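Local coordinates for pentafunctional AROM polypeptide (Schizosaccharomyces pombe, PDB 5SWV), which probably dehydrates 3-dehydroquinate and reduces 3-dehydroshikimate, two successive steps of the shikimate pathway carried out by the type I dehydroquinase and shikimate dehydrogenase regions of this fragment, at residues 203-208 and 226-231; 442-447 and 473-478; 463-468 and 488-493. All coordinates share one frame; numbering follows the deposited sequence.

Contact 1 (203-208 and 226-231); sequences MGRFGQ and PSKAAP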
loop_
_atom_site.group_PDB
_atom_site.type_symbol
_atom_site.label_atom_id
_atom_site.label_comp_id
_atom_site.label_asym_id
_atom_site.label_seq_id
_atom_site.Cartn_x
_atom_site.Cartn_y
_atom_site.Cartn_z
ATOM N N MET A 203 18.500 -7.754 18.398
ATOM C CA MET A 203 17.305 -8.074 19.153
ATOM C C MET A 203 17.604 -7.961 20.650
ATOM O O MET A 203 18.750 -7.718 21.048
ATOM C CB MET A 203 16.746 -9.435 18.744
ATOM C CG MET A 203 17.591 -10.662 19.067
ATOM S SD MET A 203 16.927 -12.232 18.432
ATOM C CE MET A 203 16.288 -11.801 16.823
ATOM N N GLY A 204 16.567 -8.113 21.465
ATOM C CA GLY A 204 16.657 -7.880 22.900
ATOM C C GLY A 204 16.120 -6.505 23.210
ATOM O O GLY A 204 16.186 -5.611 22.373
ATOM N N ARG A 205 15.591 -6.330 24.417
ATOM C CA ARG A 205 15.139 -5.015 24.883
ATOM C C ARG A 205 16.254 -3.987 24.885
ATOM O O ARG A 205 15.993 -2.815 24.636
ATOM C CB ARG A 205 14.541 -5.098 26.281
ATOM C CG ARG A 205 13.259 -5.906 26.323
ATOM C CD ARG A 205 12.542 -5.823 27.672
ATOM N NE ARG A 205 11.097 -5.969 27.485
ATOM C CZ ARG A 205 10.304 -5.058 26.902
ATOM N NH1 ARG A 205 9.007 -5.313 26.764
ATOM N NH2 ARG A 205 10.781 -3.887 26.441
ATOM N N PHE A 206 17.482 -4.424 25.170
ATOM C CA PHE A 206 18.658 -3.545 25.069
ATOM C C PHE A 206 18.966 -3.149 23.620
ATOM O O PHE A 206 19.543 -2.096 23.373
ATOM C CB PHE A 206 19.922 -4.201 25.642
ATOM C CG PHE A 206 19.989 -4.281 27.155
ATOM C CD1 PHE A 206 19.939 -3.127 27.943
ATOM C CD2 PHE A 206 20.221 -5.514 27.790
ATOM C CE1 PHE A 206 20.059 -3.210 29.332
ATOM C CE2 PHE A 206 20.342 -5.598 29.177
ATOM C CZ PHE A 206 20.257 -4.445 29.947
ATOM N N GLY A 207 18.605 -4.002 22.662
ATOM C CA GLY A 207 18.875 -3.762 21.237
ATOM C C GLY A 207 18.007 -2.735 20.539
ATOM O O GLY A 207 18.301 -2.337 19.413
ATOM N N GLN A 208 16.959 -2.275 21.211
ATOM C CA GLN A 208 15.902 -1.481 20.565
ATOM C C GLN A 208 16.396 -0.237 19.810
ATOM O O GLN A 208 15.863 0.086 18.747
ATOM C CB GLN A 208 14.791 -1.121 21.568
ATOM C CG GLN A 208 14.000 -2.343 22.042
ATOM C CD GLN A 208 12.852 -2.042 22.978
ATOM O OE1 GLN A 208 12.304 -2.943 23.590
ATOM N NE2 GLN A 208 12.487 -0.787 23.096
ATOM N N PRO A 226 -0.492 -12.240 17.735
ATOM C CA PRO A 226 -0.479 -12.942 19.012
ATOM C C PRO A 226 0.776 -12.718 19.856
ATOM O O PRO A 226 0.702 -12.834 21.076
ATOM C CB PRO A 226 -0.631 -14.411 18.614
ATOM C CG PRO A 226 -0.092 -14.477 17.242
ATOM C CD PRO A 226 -0.458 -13.176 16.599
ATOM N N SER A 227 1.904 -12.386 19.232
ATOM C CA SER A 227 3.165 -12.220 19.971
ATOM C C SER A 227 4.194 -11.487 19.134
ATOM O O SER A 227 4.025 -11.364 17.918
ATOM C CB SER A 227 3.736 -13.589 20.398
ATOM O OG SER A 227 3.814 -14.503 19.315
ATOM N N LYS A 228 5.250 -11.001 19.790
ATOM C CA LYS A 228 6.406 -10.466 19.084
ATOM C C LYS A 228 7.165 -11.616 18.483
ATOM O O LYS A 228 7.233 -12.700 19.068
ATOM C CB LYS A 228 7.349 -9.722 20.016
ATOM C CG LYS A 228 6.750 -8.473 20.628
ATOM C CD LYS A 228 7.683 -7.852 21.649
ATOM C CE LYS A 228 6.934 -6.828 22.476
ATOM N NZ LYS A 228 7.880 -6.129 23.380
ATOM N N ALA A 229 7.740 -11.374 17.313
ATOM C CA ALA A 229 8.595 -12.358 16.666
ATOM C C ALA A 229 9.917 -12.526 17.405
ATOM O O ALA A 229 10.481 -13.607 17.419
ATOM C CB ALA A 229 8.849 -11.969 15.217
ATOM N N ALA A 230 10.422 -11.450 17.988
ATOM C CA ALA A 230 11.653 -11.516 18.761
ATOM C C ALA A 230 11.707 -10.413 19.831
ATOM O O ALA A 230 11.033 -9.395 19.698
ATOM C CB ALA A 230 12.847 -11.425 17.822
ATOM N N PRO A 231 12.511 -10.623 20.897
ATOM C CA PRO A 231 12.593 -9.637 21.972
ATOM C C PRO A 231 13.030 -8.275 21.462
ATOM O O PRO A 231 13.993 -8.170 20.678
ATOM C CB PRO A 231 13.663 -10.210 22.910
ATOM C CG PRO A 231 13.737 -11.653 22.607
ATOM C CD PRO A 231 13.430 -11.758 21.140
HETATM O O HOH W 1 10.019 -3.867 22.454
#
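Two donors grip the carbonyl oxygen of Pro231: the backbone amide of Gly204 across the contact, and NH2 of Arg211. Gly204 N lies 2.7 Å from Pro231 O, and the N-H points at it fairly directly (154° at the hydrogen), but it comes from above the carbonyl plane, 56° out of it. The bond brings the two backbones close, with Gly204 CA 4.5 Å from Pro231 CA and the proline ring alongside the glycine, CB 3.8 Å from Gly204 CA. Next to it, the Met203 chain starts out with CG between the backbone N and the carbonyl carbon (chi1 66°) and bends at its last torsion. Its terminal CE thereby meets Ala230 CB at 3.6 Å, while SD stands farther off from the proline ring. At the outer side, the extended chains of Arg205 and Lys228 cross at about a right angle, bringing Arg205 NH1 within 3.7 Å of Lys228 NZ. These like charges lie at an exposed edge, where solvent can screen them. A water bridges Gln208 OE1, to which it donates at 2.7 Å, and Lys228 NZ, a weak bond. The contact joins two loops at the C-terminal ends of strands of the dehydroquinase TIM barrel, the end where such barrels place their active sites: 203-208 leads from strand 198-203 into helix 208-213, whose Arg211 packs on Met203 and Ala230, and 226-231 runs from strand 218-220 toward helix 236-245.

Contact 2 (442-447 and 473-478); sequences AVVSTI and VFLDMA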
loop_
_atom_site.group_PDB
_atom_site.type_symbol
_atom_site.label_atom_id
_atom_site.label_comp_id
_atom_site.label_asym_id
_atom_site.label_seq_id
_atom_site.Cartn_x
_atom_site.Cartn_y
_atom_site.Cartn_z
ATOM N N ALA A 442 -19.227 -3.393 -12.288
ATOM C CA ALA A 442 -18.761 -2.149 -11.656
ATOM C C ALA A 442 -19.496 -0.961 -12.238
ATOM O O ALA A 442 -19.696 -0.901 -13.445
ATOM C CB ALA A 442 -17.260 -1.977 -11.850
ATOM N N VAL A 443 -19.907 -0.026 -11.385
ATOM C CA VAL A 443 -20.590 1.176 -11.841
ATOM C C VAL A 443 -20.092 2.389 -11.070
ATOM O O VAL A 443 -19.815 2.285 -9.886
ATOM C CB VAL A 443 -22.123 1.040 -11.697
ATOM C CG1 VAL A 443 -22.832 2.312 -12.160
ATOM C CG2 VAL A 443 -22.631 -0.161 -12.492
ATOM N N VAL A 444 -19.967 3.531 -11.746
ATOM C CA VAL A 444 -19.613 4.795 -11.092
ATOM C C VAL A 444 -20.535 5.900 -11.597
ATOM O O VAL A 444 -20.583 6.159 -12.799
ATOM C CB VAL A 444 -18.153 5.217 -11.357
ATOM C CG1 VAL A 444 -17.763 6.375 -10.447
ATOM C CG2 VAL A 444 -17.210 4.047 -11.154
ATOM N N SER A 445 -21.282 6.538 -10.694
ATOM C CA SER A 445 -22.031 7.739 -11.043
ATOM C C SER A 445 -21.226 8.943 -10.627
ATOM O O SER A 445 -20.897 9.067 -9.459
ATOM C CB SER A 445 -23.364 7.783 -10.335
ATOM O OG SER A 445 -23.971 9.041 -10.573
ATOM N N THR A 446 -20.916 9.823 -11.573
ATOM C CA THR A 446 -20.196 11.072 -11.292
ATOM C C THR A 446 -21.089 12.316 -11.381
ATOM O O THR A 446 -20.614 13.436 -11.274
ATOM C CB THR A 446 -19.027 11.232 -12.268
ATOM O OG1 THR A 446 -19.533 11.374 -13.594
ATOM C CG2 THR A 446 -18.143 10.013 -12.231
ATOM N N ILE A 447 -22.385 12.127 -11.572
ATOM C CA ILE A 447 -23.285 13.256 -11.785
ATOM C C ILE A 447 -23.780 13.773 -10.425
ATOM O O ILE A 447 -23.570 13.093 -9.407
ATOM C CB ILE A 447 -24.427 12.890 -12.769
ATOM C CG1 ILE A 447 -25.443 11.927 -12.138
ATOM C CG2 ILE A 447 -23.832 12.313 -14.047
ATOM C CD1 ILE A 447 -26.492 11.434 -13.111
ATOM N N VAL A 473 -20.063 -4.028 -7.747
ATOM C CA VAL A 473 -19.952 -2.838 -6.880
ATOM C C VAL A 473 -20.424 -1.580 -7.604
ATOM O O VAL A 473 -20.072 -1.353 -8.763
ATOM C CB VAL A 473 -18.504 -2.619 -6.367
ATOM C CG1 VAL A 473 -18.396 -1.367 -5.496
ATOM C CG2 VAL A 473 -18.005 -3.844 -5.612
ATOM N N PHE A 474 -21.227 -0.786 -6.897
ATOM C CA PHE A 474 -21.704 0.513 -7.353
ATOM C C PHE A 474 -21.071 1.591 -6.500
ATOM O O PHE A 474 -21.100 1.493 -5.273
ATOM C CB PHE A 474 -23.209 0.583 -7.178
ATOM C CG PHE A 474 -23.784 1.936 -7.451
ATOM C CD1 PHE A 474 -24.171 2.293 -8.737
ATOM C CD2 PHE A 474 -23.952 2.855 -6.429
ATOM C CE1 PHE A 474 -24.705 3.547 -8.999
ATOM C CE2 PHE A 474 -24.485 4.110 -6.685
ATOM C CZ PHE A 474 -24.856 4.460 -7.969
ATOM N N LEU A 475 -20.529 2.625 -7.138
ATOM C CA LEU A 475 -19.947 3.769 -6.425
ATOM C C LEU A 475 -20.582 5.078 -6.879
ATOM O O LEU A 475 -20.616 5.365 -8.064
ATOM C CB LEU A 475 -18.440 3.832 -6.671
ATOM C CG LEU A 475 -17.693 5.074 -6.174
ATOM C CD1 LEU A 475 -17.795 5.202 -4.670
ATOM C CD2 LEU A 475 -16.239 4.996 -6.588
ATOM N N ASP A 476 -21.058 5.885 -5.944
ATOM C CA ASP A 476 -21.531 7.222 -6.270
ATOM C C ASP A 476 -20.514 8.195 -5.727
ATOM O O ASP A 476 -20.186 8.119 -4.557
ATOM C CB ASP A 476 -22.894 7.477 -5.627
ATOM C CG ASP A 476 -23.605 8.687 -6.206
ATOM O OD1 ASP A 476 -22.936 9.694 -6.516
ATOM O OD2 ASP A 476 -24.848 8.636 -6.330
ATOM N N MET A 477 -20.035 9.109 -6.564
ATOM C CA MET A 477 -19.042 10.100 -6.153
ATOM C C MET A 477 -19.586 11.300 -5.402
ATOM O O MET A 477 -18.799 12.076 -4.868
ATOM C CB MET A 477 -18.258 10.596 -7.356
ATOM C CG MET A 477 -17.419 9.513 -7.988
ATOM S SD MET A 477 -16.230 8.860 -6.816
ATOM C CE MET A 477 -15.084 10.238 -6.679
ATOM N N ALA A 478 -20.903 11.462 -5.343
ATOM C CA ALA A 478 -21.492 12.529 -4.531
ATOM C C ALA A 478 -21.736 12.094 -3.071
ATOM O O ALA A 478 -22.058 10.924 -2.776
ATOM C CB ALA A 478 -22.778 13.030 -5.171
HETATM O O HOH W 2 -24.802 10.543 -8.700
#
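Neighbouring parallel strands of a Rossmann-type sheet, with strand order 3-2-1-4-5-6, meet here as its fourth and fifth members, joined by a beta-alpha-beta crossover through helix 455-466. Such a domain is consistent with the cofactor-binding half of shikimate dehydrogenase. Strands 442-445 and 473-476 run 10° from parallel with their axes 4.7 Å apart. Val443 uses both backbone groups: its N donates to Val473 O at 2.9 Å, and its O accepts from Leu475 N. Ser445 repeats the pattern, its N bonded to Leu475 O and its O to Met477 N at 3.0 Å, a nearly straight bond.

On one face, Val443 CG1, anti to the backbone N (chi1 179°), touches the Phe474 ring at CD1, 3.7 Å away. Met487 and Ala490 of helix 485-492 pack against Phe474. On the other face Val444 CG1 meets Met477 CG at 4.0 Å, and Phe361 of helix 353-364 packs on Val444.

At the strand ends a water lies between Ser445 OG, Ile447 O and, weakly, Asp476 OD1. The Asp476 carboxylate is held at both oxygens: OD2 bonds Thr484 OG1, while OD1 closes an Asx turn by accepting Ala478 N at 2.9 Å on its anti side, 31° out of the carboxylate plane.

Contact 3 (463-468 and 488-493); sequences ALLANK and AVASDL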
loop_
_atom_site.group_PDB
_atom_site.type_symbol
_atom_site.label_atom_id
_atom_site.label_comp_id
_atom_site.label_asym_id
_atom_site.label_seq_id
_atom_site.Cartn_x
_atom_site.Cartn_y
_atom_site.Cartn_z
ATOM N N ALA A 463 -32.600 -0.244 -15.915
ATOM C CA ALA A 463 -32.525 -1.465 -16.710
ATOM C C ALA A 463 -31.173 -2.171 -16.609
ATOM O O ALA A 463 -31.125 -3.374 -16.385
ATOM C CB ALA A 463 -32.841 -1.165 -18.165
ATOM N N LEU A 464 -30.086 -1.414 -16.781
ATOM C CA LEU A 464 -28.712 -1.952 -16.728
ATOM C C LEU A 464 -28.333 -2.500 -15.363
ATOM O O LEU A 464 -27.712 -3.559 -15.271
ATOM C CB LEU A 464 -27.703 -0.867 -17.105
ATOM C CG LEU A 464 -27.733 -0.407 -18.568
ATOM C CD1 LEU A 464 -27.083 0.971 -18.728
ATOM C CD2 LEU A 464 -27.074 -1.445 -19.469
ATOM N N LEU A 465 -28.704 -1.773 -14.309
ATOM C CA LEU A 465 -28.421 -2.208 -12.941
ATOM C C LEU A 465 -29.075 -3.538 -12.566
ATOM O O LEU A 465 -28.557 -4.244 -11.703
ATOM C CB LEU A 465 -28.814 -1.126 -11.924
ATOM C CG LEU A 465 -27.998 0.172 -11.939
ATOM C CD1 LEU A 465 -28.561 1.175 -10.943
ATOM C CD2 LEU A 465 -26.535 -0.098 -11.652
ATOM N N ALA A 466 -30.200 -3.868 -13.205
ATOM C CA ALA A 466 -30.854 -5.175 -13.047
ATOM C C ALA A 466 -29.903 -6.302 -13.406
ATOM O O ALA A 466 -29.833 -7.318 -12.707
ATOM C CB ALA A 466 -32.113 -5.271 -13.907
ATOM N N ASN A 467 -29.151 -6.111 -14.482
ATOM C CA ASN A 467 -28.276 -7.153 -14.970
ATOM C C ASN A 467 -26.918 -7.043 -14.282
ATOM O O ASN A 467 -26.091 -6.200 -14.642
ATOM C CB ASN A 467 -28.178 -7.069 -16.496
ATOM C CG ASN A 467 -27.890 -8.408 -17.136
ATOM O OD1 ASN A 467 -27.643 -8.480 -18.338
ATOM N ND2 ASN A 467 -27.931 -9.478 -16.347
ATOM N N LYS A 468 -26.700 -7.914 -13.296
ATOM C CA LYS A 468 -25.692 -7.700 -12.260
ATOM C C LYS A 468 -24.878 -8.955 -11.930
ATOM O O LYS A 468 -25.442 -10.003 -11.621
ATOM C CB LYS A 468 -26.411 -7.211 -11.006
ATOM C CG LYS A 468 -25.517 -6.558 -9.964
ATOM C CD LYS A 468 -25.024 -7.521 -8.904
ATOM C CE LYS A 468 -25.890 -7.537 -7.667
ATOM N NZ LYS A 468 -25.137 -8.254 -6.607
ATOM N N ALA A 488 -29.920 4.166 -3.798
ATOM C CA ALA A 488 -31.139 3.427 -3.419
ATOM C C ALA A 488 -31.585 2.453 -4.516
ATOM O O ALA A 488 -31.843 1.270 -4.233
ATOM C CB ALA A 488 -32.270 4.385 -3.076
ATOM N N VAL A 489 -31.644 2.956 -5.756
ATOM C CA VAL A 489 -32.031 2.145 -6.917
ATOM C C VAL A 489 -31.125 0.927 -6.987
ATOM O O VAL A 489 -31.602 -0.204 -7.158
ATOM C CB VAL A 489 -31.921 2.931 -8.251
ATOM C CG1 VAL A 489 -32.080 1.995 -9.448
ATOM C CG2 VAL A 489 -32.947 4.061 -8.316
ATOM N N ALA A 490 -29.826 1.193 -6.839
ATOM C CA ALA A 490 -28.793 0.186 -6.955
ATOM C C ALA A 490 -28.894 -0.813 -5.828
ATOM O O ALA A 490 -28.831 -2.023 -6.061
ATOM C CB ALA A 490 -27.420 0.844 -6.958
ATOM N N SER A 491 -29.070 -0.306 -4.610
ATOM C CA SER A 491 -29.115 -1.148 -3.406
ATOM C C SER A 491 -30.295 -2.138 -3.436
ATOM O O SER A 491 -30.109 -3.324 -3.145
ATOM C CB SER A 491 -29.169 -0.280 -2.140
ATOM O OG SER A 491 -29.033 -1.076 -0.978
ATOM N N ASP A 492 -31.479 -1.646 -3.822
ATOM C CA ASP A 492 -32.664 -2.496 -4.085
ATOM C C ASP A 492 -32.408 -3.600 -5.111
ATOM O O ASP A 492 -32.984 -4.686 -5.017
ATOM C CB ASP A 492 -33.846 -1.647 -4.584
ATOM C CG ASP A 492 -34.349 -0.648 -3.538
ATOM O OD1 ASP A 492 -34.022 -0.799 -2.331
ATOM O OD2 ASP A 492 -35.077 0.295 -3.939
ATOM N N LEU A 493 -31.555 -3.308 -6.091
ATOM C CA LEU A 493 -31.099 -4.309 -7.060
ATOM C C LEU A 493 -29.869 -5.105 -6.576
ATOM O O LEU A 493 -29.227 -5.813 -7.358
ATOM C CB LEU A 493 -30.861 -3.642 -8.417
ATOM C CG LEU A 493 -32.115 -2.954 -8.986
ATOM C CD1 LEU A 493 -31.759 -2.148 -10.226
ATOM C CD2 LEU A 493 -33.242 -3.947 -9.282
#
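The peptide plane between Leu465 and Ala466 is the flat group of this contact, and the methyl CD1 of Leu493 sits over one of its faces, 3.8 Å from Ala466 N. The carbonyl oxygen of that peptide, Leu465 O, accepts a hydrogen bond from Trp495 NE1 and has Leu493 CB nearby. Leu493, with CG beside its backbone N (chi1 -59°), turns CD1 toward the end of helix 455-466, where it also touches Leu465 CB at 3.5 Å. Leu465 in turn reaches across to helix 488-492: its CD1 lies 3.9 Å from Val489 CG1, the two side chains crossing at about a right angle, and 4.2 Å from Ala490 CB. Lys468, bent at chi2 and chi3, runs past the end of the second helix, with CE 3.8 Å from Leu493 O, while NZ bonds to Glu494 O, just after helix 485-492. Helices 455-466 and 485-492 each follow a strand of the parallel sheet and lie on the same side of it. Side-by-side helices joined by apolar packing on one face of such a sheet form one of the two outer layers of a Rossmann-type three-layer alpha/beta sandwich.

Contact 1 comes first along the chain and stands alone in the dehydroquinase barrel, its centre about 46 Å from that of contact 2 and about 52 Å from that of contact 3, across the centre of the chain. Contacts 2 and 3 share the Rossmann-type domain of the shikimate dehydrogenase part, and their segments alternate: strand 440-445, helix 455-466, strand 472-476, helix 485-492. Their centres are about 12 Å apart, and they touch where Phe474 CG meets Ala490 CB (3.8 Å) and Val443 CG2 meets Leu465 CD2 (4.0 Å). Neighbouring strands and the helices following them thus form one layered core, separate from the barrel, as expected for two enzymes on one chain.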